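PDB 6KHO: tryptophan decarboxylase 1, which catalyses the pyridoxal-phosphate-dependent decarboxylation of L-tryptophan to tryptamine and of 5-hydroxy-L-tryptophan to serotonin, working as a homodimer. Local coordinates for residues D422-E426 against F438-A444; N458-M462 against R481-R485. All blocks are in the same frame, centred on the assembly; numbering follows the deposited sequence.

Contact 1 of 2, residues D422-E426 against F438-A444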
ATOM      1  N   ASP A 422      35.549  23.804  10.950  1.00 58.21           N
ATOM      2  CA  ASP A 422      35.989  24.399   9.689  1.00 58.53           C
ATOM      3  C   ASP A 422      35.218  25.697   9.515  1.00 60.01           C
ATOM      4  O   ASP A 422      34.001  25.674   9.307  1.00 60.27           O
ATOM      5  CB  ASP A 422      35.751  23.446   8.512  1.00 56.66           C
ATOM      6  CG  ASP A 422      36.433  23.903   7.217  1.00 58.19           C
ATOM      7  OD1 ASP A 422      36.133  25.012   6.722  1.00 59.03           O
ATOM      8  OD2 ASP A 422      37.262  23.137   6.675  1.00 60.73           O
ATOM      9  N   ASP A 423      35.927  26.826   9.590  1.00 59.98           N
ATOM     10  CA  ASP A 423      35.270  28.126   9.593  1.00 62.21           C
ATOM     11  C   ASP A 423      34.686  28.509   8.242  1.00 59.97           C
ATOM     12  O   ASP A 423      34.017  29.545   8.151  1.00 59.84           O
ATOM     13  CB  ASP A 423      36.244  29.202  10.064  1.00 65.71           C
ATOM     14  CG  ASP A 423      36.402  29.207  11.566  1.00 72.73           C
ATOM     15  OD1 ASP A 423      36.789  28.154  12.125  1.00 74.82           O
ATOM     16  OD2 ASP A 423      36.121  30.258  12.187  1.00 78.03           O
ATOM     17  N   ARG A 424      34.910  27.713   7.197  1.00 55.61           N
ATOM     18  CA  ARG A 424      34.207  27.961   5.946  1.00 56.19           C
ATOM     19  C   ARG A 424      32.754  27.510   6.010  1.00 54.49           C
ATOM     20  O   ARG A 424      31.951  27.912   5.159  1.00 53.03           O
ATOM     21  CB  ARG A 424      34.897  27.242   4.790  1.00 60.04           C
ATOM     22  CG  ARG A 424      36.229  27.810   4.360  1.00 60.14           C
ATOM     23  CD  ARG A 424      36.856  26.888   3.336  1.00 55.31           C
ATOM     24  NE  ARG A 424      37.299  25.637   3.948  1.00 55.49           N
ATOM     25  CZ  ARG A 424      37.692  24.573   3.259  1.00 57.30           C
ATOM     26  NH1 ARG A 424      37.681  24.610   1.935  1.00 54.51           N
ATOM     27  NH2 ARG A 424      38.089  23.474   3.890  1.00 58.92           N
ATOM     28  N   PHE A 425      32.405  26.685   6.992  1.00 55.21           N
ATOM     29  CA  PHE A 425      31.097  26.053   7.061  1.00 55.72           C
ATOM     30  C   PHE A 425      30.375  26.470   8.334  1.00 53.42           C
ATOM     31  O   PHE A 425      31.000  26.844   9.331  1.00 55.13           O
ATOM     32  CB  PHE A 425      31.231  24.521   7.015  1.00 50.22           C
ATOM     33  CG  PHE A 425      31.841  24.005   5.744  1.00 50.11           C
ATOM     34  CD1 PHE A 425      31.051  23.757   4.634  1.00 47.69           C
ATOM     35  CD2 PHE A 425      33.206  23.779   5.655  1.00 51.32           C
ATOM     36  CE1 PHE A 425      31.605  23.281   3.460  1.00 48.90           C
ATOM     37  CE2 PHE A 425      33.771  23.309   4.483  1.00 53.05           C
ATOM     38  CZ  PHE A 425      32.968  23.060   3.379  1.00 51.05           C
ATOM     39  N   GLU A 426      29.048  26.390   8.294  1.00 54.15           N
ATOM     40  CA  GLU A 426      28.221  26.591   9.474  1.00 53.34           C
ATOM     41  C   GLU A 426      27.180  25.486   9.567  1.00 47.92           C
ATOM     42  O   GLU A 426      26.681  25.004   8.546  1.00 47.91           O
ATOM     43  CB  GLU A 426      27.526  27.961   9.464  1.00 53.86           C
ATOM     44  CG  GLU A 426      26.724  28.275   8.211  1.00 54.86           C
ATOM     45  CD  GLU A 426      25.997  29.612   8.311  1.00 59.34           C
ATOM     46  OE1 GLU A 426      25.781  30.073   9.454  1.00 60.59           O
ATOM     47  OE2 GLU A 426      25.644  30.195   7.257  1.00 58.47           O
ATOM     48  N   PHE A 438      23.955  21.805   7.071  1.00 43.39           N
ATOM     49  CA  PHE A 438      25.175  22.597   7.031  1.00 43.07           C
ATOM     50  C   PHE A 438      25.251  23.315   5.694  1.00 44.90           C
ATOM     51  O   PHE A 438      24.555  22.960   4.738  1.00 42.09           O
ATOM     52  CB  PHE A 438      26.426  21.730   7.251  1.00 44.74           C
ATOM     53  CG  PHE A 438      26.810  20.895   6.057  1.00 44.63           C
ATOM     54  CD1 PHE A 438      26.036  19.809   5.666  1.00 43.70           C
ATOM     55  CD2 PHE A 438      27.942  21.198   5.319  1.00 46.91           C
ATOM     56  CE1 PHE A 438      26.385  19.044   4.564  1.00 44.67           C
ATOM     57  CE2 PHE A 438      28.299  20.431   4.215  1.00 45.48           C
ATOM     58  CZ  PHE A 438      27.520  19.356   3.836  1.00 44.07           C
ATOM     59  N   ARG A 439      26.097  24.345   5.635  1.00 43.71           N
ATOM     60  CA  ARG A 439      26.307  25.033   4.370  1.00 46.00           C
ATOM     61  C   ARG A 439      27.628  25.787   4.397  1.00 45.06           C
ATOM     62  O   ARG A 439      28.228  26.006   5.455  1.00 45.41           O
ATOM     63  CB  ARG A 439      25.149  25.985   4.044  1.00 46.79           C
ATOM     64  CG  ARG A 439      25.026  27.199   4.943  1.00 47.04           C
ATOM     65  CD  ARG A 439      24.085  28.204   4.297  1.00 51.77           C
ATOM     66  NE  ARG A 439      24.518  29.580   4.516  1.00 61.23           N
ATOM     67  CZ  ARG A 439      24.456  30.537   3.597  1.00 63.62           C
ATOM     68  NH1 ARG A 439      23.978  30.272   2.384  1.00 61.50           N
ATOM     69  NH2 ARG A 439      24.870  31.762   3.892  1.00 71.14           N
ATOM     70  N   ILE A 440      28.083  26.147   3.199  1.00 49.32           N
ATOM     71  CA  ILE A 440      29.214  27.055   3.044  1.00 53.74           C
ATOM     72  C   ILE A 440      28.791  28.436   3.532  1.00 54.55           C
ATOM     73  O   ILE A 440      27.856  29.037   2.992  1.00 55.71           O
ATOM     74  CB  ILE A 440      29.685  27.099   1.584  1.00 54.31           C
ATOM     75  CG1 ILE A 440      30.430  25.810   1.219  1.00 50.34           C
ATOM     76  CG2 ILE A 440      30.561  28.329   1.336  1.00 54.41           C
ATOM     77  CD1 ILE A 440      30.570  25.589  -0.281  1.00 49.58           C
ATOM     78  N   ARG A 441      29.469  28.922   4.573  1.00 56.46           N
ATOM     79  CA  ARG A 441      29.222  30.233   5.160  1.00 61.15           C
ATOM     80  C   ARG A 441      29.451  31.345   4.138  1.00 66.05           C
ATOM     81  O   ARG A 441      30.199  31.194   3.169  1.00 64.96           O
ATOM     82  CB  ARG A 441      30.149  30.448   6.359  1.00 60.19           C
ATOM     83  CG  ARG A 441      29.495  31.054   7.578  1.00 64.77           C
ATOM     84  CD  ARG A 441      30.531  31.699   8.501  1.00 67.40           C
ATOM     85  NE  ARG A 441      31.073  30.763   9.487  1.00 70.87           N
ATOM     86  CZ  ARG A 441      30.394  30.274  10.528  1.00 71.11           C
ATOM     87  NH1 ARG A 441      29.127  30.629  10.737  1.00 67.92           N
ATOM     88  NH2 ARG A 441      30.985  29.428  11.367  1.00 66.13           N
ATOM     89  N   ALA A 442      28.799  32.481   4.368  1.00 69.11           N
ATOM     90  CA  ALA A 442      29.128  33.690   3.626  1.00 72.12           C
ATOM     91  C   ALA A 442      30.351  34.355   4.247  1.00 71.72           C
ATOM     92  O   ALA A 442      30.485  34.426   5.474  1.00 70.78           O
ATOM     93  CB  ALA A 442      27.950  34.660   3.612  1.00 71.92           C
ATOM     94  N   GLY A 443      31.249  34.838   3.392  1.00 75.71           N
ATOM     95  CA  GLY A 443      32.543  35.295   3.862  1.00 78.07           C
ATOM     96  C   GLY A 443      33.541  34.184   4.091  1.00 79.97           C
ATOM     97  O   GLY A 443      34.550  34.396   4.776  1.00 78.87           O
ATOM     98  N   ALA A 444      33.279  32.995   3.547  1.00 80.02           N
ATOM     99  CA  ALA A 444      34.171  31.852   3.689  1.00 78.78           C
ATOM    100  C   ALA A 444      35.261  31.828   2.631  1.00 82.17           C
ATOM    101  O   ALA A 444      36.378  31.378   2.911  1.00 80.91           O
ATOM    102  CB  ALA A 444      33.371  30.548   3.620  1.00 69.97           C
TER
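E426 and R439 form an antiparallel hydrogen-bonded pair of a beta hairpin, E426 N giving to R439 O and R439 N to E426 O, each at 3.0 Å. One step on, F425 and I440 form a non-hydrogen-bonded pair, and beyond them R441 N donates to R424 O over 2.7 Å, so pairing runs into the type II turn R441-A444. A444 CB rests against R424 O at 3.4 Å.

In the charged network, E426 CG sits between the backbone N and carbonyl carbon (chi1 53°), which sets its extended chain beside that of R439. R439 NE donates to E426 OE2 at 3.0 Å, a hydrogen bond within a salt bridge, almost straight (177°), in the guanidinium plane but 23° out of the carboxylate plane on its anti side. R441 lays one guanidinium face over E426 CB and F425 O; its NH1 makes a long salt bridge to E426 OE1, and its NE a weak hydrogen bond to D423 O.

F425 makes the apolar contacts: its CE1 meets I440 CG1 at 3.6 Å, and its CD1 comes to the edge of the F438 ring.

W502 (helix 495-513) and F415 (helix 386-420) pack edge-to-face with F425 and F438, and E451 and D455 of helix 451-468 form salt bridges with R439. Strand 425-427 is outermost in the four-stranded antiparallel sheet, while F438 is backbone hydrogen-bonded to L484 of strand 481-487.

Contact 2 of 2, residues N458-M462 against R481-R485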
ATOM      1  N   ASN A 458      26.983  26.628  -2.559  1.00 50.95           N
ATOM      2  CA  ASN A 458      26.478  25.380  -2.003  1.00 51.68           C
ATOM      3  C   ASN A 458      25.832  24.520  -3.078  1.00 46.75           C
ATOM      4  O   ASN A 458      25.989  23.295  -3.075  1.00 45.59           O
ATOM      5  CB  ASN A 458      25.502  25.678  -0.869  1.00 50.11           C
ATOM      6  CG  ASN A 458      26.205  26.158   0.373  1.00 50.23           C
ATOM      7  OD1 ASN A 458      26.924  25.402   1.017  1.00 47.99           O
ATOM      8  ND2 ASN A 458      26.005  27.427   0.718  1.00 53.99           N
ATOM      9  N   ARG A 459      25.109  25.137  -4.012  1.00 47.47           N
ATOM     10  CA  ARG A 459      24.535  24.364  -5.103  1.00 49.73           C
ATOM     11  C   ARG A 459      25.625  23.745  -5.969  1.00 52.52           C
ATOM     12  O   ARG A 459      25.493  22.605  -6.425  1.00 48.64           O
ATOM     13  CB  ARG A 459      23.612  25.232  -5.950  1.00 50.61           C
ATOM     14  CG  ARG A 459      23.138  24.527  -7.196  1.00 55.80           C
ATOM     15  CD  ARG A 459      22.139  25.346  -7.984  1.00 61.07           C
ATOM     16  NE  ARG A 459      20.753  25.092  -7.584  1.00 68.44           N
ATOM     17  CZ  ARG A 459      20.095  23.958  -7.828  1.00 68.00           C
ATOM     18  NH1 ARG A 459      20.698  22.954  -8.459  1.00 67.82           N
ATOM     19  NH2 ARG A 459      18.833  23.824  -7.439  1.00 66.42           N
ATOM     20  N   GLU A 460      26.714  24.484  -6.196  1.00 52.21           N
ATOM     21  CA  GLU A 460      27.850  23.947  -6.935  1.00 51.93           C
ATOM     22  C   GLU A 460      28.485  22.787  -6.182  1.00 48.32           C
ATOM     23  O   GLU A 460      28.752  21.727  -6.763  1.00 49.12           O
ATOM     24  CB  GLU A 460      28.874  25.059  -7.189  1.00 53.41           C
ATOM     25  CG  GLU A 460      30.098  24.640  -7.988  1.00 55.61           C
ATOM     26  CD  GLU A 460      29.848  24.620  -9.484  1.00 62.62           C
ATOM     27  OE1 GLU A 460      30.667  24.027 -10.224  1.00 66.86           O
ATOM     28  OE2 GLU A 460      28.830  25.193  -9.925  1.00 66.71           O
ATOM     29  N   LEU A 461      28.738  22.976  -4.884  1.00 45.21           N
ATOM     30  CA  LEU A 461      29.283  21.909  -4.052  1.00 48.38           C
ATOM     31  C   LEU A 461      28.454  20.632  -4.177  1.00 48.40           C
ATOM     32  O   LEU A 461      28.987  19.551  -4.457  1.00 46.06           O
ATOM     33  CB  LEU A 461      29.343  22.374  -2.596  1.00 45.81           C
ATOM     34  CG  LEU A 461      29.903  21.372  -1.591  1.00 44.78           C
ATOM     35  CD1 LEU A 461      31.245  20.840  -2.078  1.00 45.10           C
ATOM     36  CD2 LEU A 461      30.026  21.995  -0.203  1.00 43.57           C
ATOM     37  N   MET A 462      27.137  20.756  -3.999  1.00 46.62           N
ATOM     38  CA  MET A 462      26.248  19.599  -4.039  1.00 47.54           C
ATOM     39  C   MET A 462      26.327  18.874  -5.379  1.00 47.67           C
ATOM     40  O   MET A 462      26.445  17.644  -5.429  1.00 46.04           O
ATOM     41  CB  MET A 462      24.812  20.050  -3.754  1.00 43.40           C
ATOM     42  CG  MET A 462      23.749  18.977  -3.971  1.00 43.82           C
ATOM     43  SD  MET A 462      22.064  19.626  -3.837  1.00 46.68           S
ATOM     44  CE  MET A 462      21.743  20.217  -5.504  1.00 46.77           C
ATOM     45  N   ARG A 481      17.569  30.265   2.964  1.00 51.62           N
ATOM     46  CA  ARG A 481      18.956  29.939   2.653  1.00 51.68           C
ATOM     47  C   ARG A 481      19.068  28.555   2.023  1.00 52.88           C
ATOM     48  O   ARG A 481      18.345  27.627   2.404  1.00 45.82           O
ATOM     49  CB  ARG A 481      19.820  29.999   3.914  1.00 52.67           C
ATOM     50  CG  ARG A 481      19.918  31.390   4.494  1.00 58.77           C
ATOM     51  CD  ARG A 481      21.200  32.060   4.049  1.00 60.59           C
ATOM     52  NE  ARG A 481      21.238  32.382   2.617  1.00 64.34           N
ATOM     53  CZ  ARG A 481      20.490  33.302   2.005  1.00 64.37           C
ATOM     54  NH1 ARG A 481      19.624  34.039   2.685  1.00 65.10           N
ATOM     55  NH2 ARG A 481      20.615  33.491   0.698  1.00 64.74           N
ATOM     56  N   PHE A 482      19.982  28.428   1.055  1.00 51.05           N
ATOM     57  CA  PHE A 482      20.315  27.132   0.469  1.00 49.92           C
ATOM     58  C   PHE A 482      21.154  26.338   1.459  1.00 49.58           C
ATOM     59  O   PHE A 482      22.214  26.803   1.894  1.00 49.32           O
ATOM     60  CB  PHE A 482      21.071  27.325  -0.842  1.00 51.28           C
ATOM     61  CG  PHE A 482      21.105  26.109  -1.723  1.00 48.59           C
ATOM     62  CD1 PHE A 482      22.044  25.113  -1.515  1.00 46.11           C
ATOM     63  CD2 PHE A 482      20.210  25.970  -2.771  1.00 45.43           C
ATOM     64  CE1 PHE A 482      22.088  23.998  -2.328  1.00 46.05           C
ATOM     65  CE2 PHE A 482      20.248  24.862  -3.593  1.00 51.26           C
ATOM     66  CZ  PHE A 482      21.192  23.871  -3.372  1.00 49.13           C
ATOM     67  N   VAL A 483      20.680  25.142   1.816  1.00 45.54           N
ATOM     68  CA  VAL A 483      21.300  24.323   2.852  1.00 41.16           C
ATOM     69  C   VAL A 483      21.479  22.901   2.323  1.00 45.14           C
ATOM     70  O   VAL A 483      20.628  22.386   1.589  1.00 38.53           O
ATOM     71  CB  VAL A 483      20.457  24.338   4.146  1.00 48.28           C
ATOM     72  CG1 VAL A 483      20.966  23.316   5.148  1.00 47.52           C
ATOM     73  CG2 VAL A 483      20.453  25.740   4.756  1.00 48.10           C
ATOM     74  N   LEU A 484      22.608  22.285   2.661  1.00 43.81           N
ATOM     75  CA  LEU A 484      22.851  20.890   2.332  1.00 42.47           C
ATOM     76  C   LEU A 484      22.440  20.018   3.512  1.00 42.18           C
ATOM     77  O   LEU A 484      22.842  20.276   4.655  1.00 40.41           O
ATOM     78  CB  LEU A 484      24.327  20.660   1.991  1.00 42.19           C
ATOM     79  CG  LEU A 484      24.882  21.375   0.753  1.00 42.95           C
ATOM     80  CD1 LEU A 484      26.229  20.795   0.332  1.00 46.44           C
ATOM     81  CD2 LEU A 484      23.893  21.306  -0.402  1.00 44.03           C
ATOM     82  N   ARG A 485      21.643  18.987   3.235  1.00 43.03           N
ATOM     83  CA  ARG A 485      21.337  17.966   4.229  1.00 39.37           C
ATOM     84  C   ARG A 485      22.359  16.834   4.165  1.00 40.27           C
ATOM     85  O   ARG A 485      22.760  16.398   3.080  1.00 40.91           O
ATOM     86  CB  ARG A 485      19.931  17.403   4.009  1.00 38.42           C
ATOM     87  CG  ARG A 485      18.813  18.411   4.194  1.00 39.99           C
ATOM     88  CD  ARG A 485      17.473  17.826   3.761  1.00 39.12           C
ATOM     89  NE  ARG A 485      16.847  17.012   4.803  1.00 35.65           N
ATOM     90  CZ  ARG A 485      16.982  15.690   4.905  1.00 39.65           C
ATOM     91  NH1 ARG A 485      17.742  15.016   4.040  1.00 32.05           N
ATOM     92  NH2 ARG A 485      16.364  15.035   5.883  1.00 36.69           N
TER
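Helix 451-468 packs on strand 481-487, an inner strand of the C-terminal four-stranded antiparallel sheet of this group II decarboxylase. The short-segment axes approach to 8.8 Å, 26° from parallel. Alternate residues F482 and L484 face the helix, V483 between them pointing away.

F482, its CG trans to the backbone N (chi1 -163°), lays its ring alongside the segment's first turn. R459 CB stands over one ring face, 4.2 Å from the centroid and 27° off the normal, a CH-pi contact. N458 CB approaches F482 CD1 at 3.6 Å, while M462 CE comes to the ring edge near CZ. L484 divides its methyls: CD2 packs on M462 CB at 3.7 Å and CD1 on L461 CD2 at 4.0 Å. Replacing F482 with alanine is likely to leave R459 CB and M462 CE without their aromatic neighbour and open a gap beside the helix.

No hydrogen bond joins the segments: N458 OD1 accepts from the backbone N of I440, and R459 NH1 forms a salt bridge with E463. The contact is thus mainly van der Waals and CH-pi, with N458 and R459 contributing chiefly aliphatic atoms. F482 O is buried with no partner in the model, probably at some desolvation cost.

Strand 435-440 unites the two contacts, whose centres lie 11 Å apart: contact 1 pairs it with 425-427, and its other neighbour in the sheet is the 481-487 strand of contact 2. Two probable hydrogen bonds join them, F438 O to L484 N at 2.9 Å along the sheet and I440 N to N458 OD1 at 2.6 Å between sheet and helix. R439 CD also packs 3.4 Å from F482 O. Both contacts are away from the annotated sites, yet strand 481-487 extends toward the cofactor region: R485 makes a cation-pi contact with F104 and donates to the backbone O of T273, both residues of the pyridoxal-phosphate pocket.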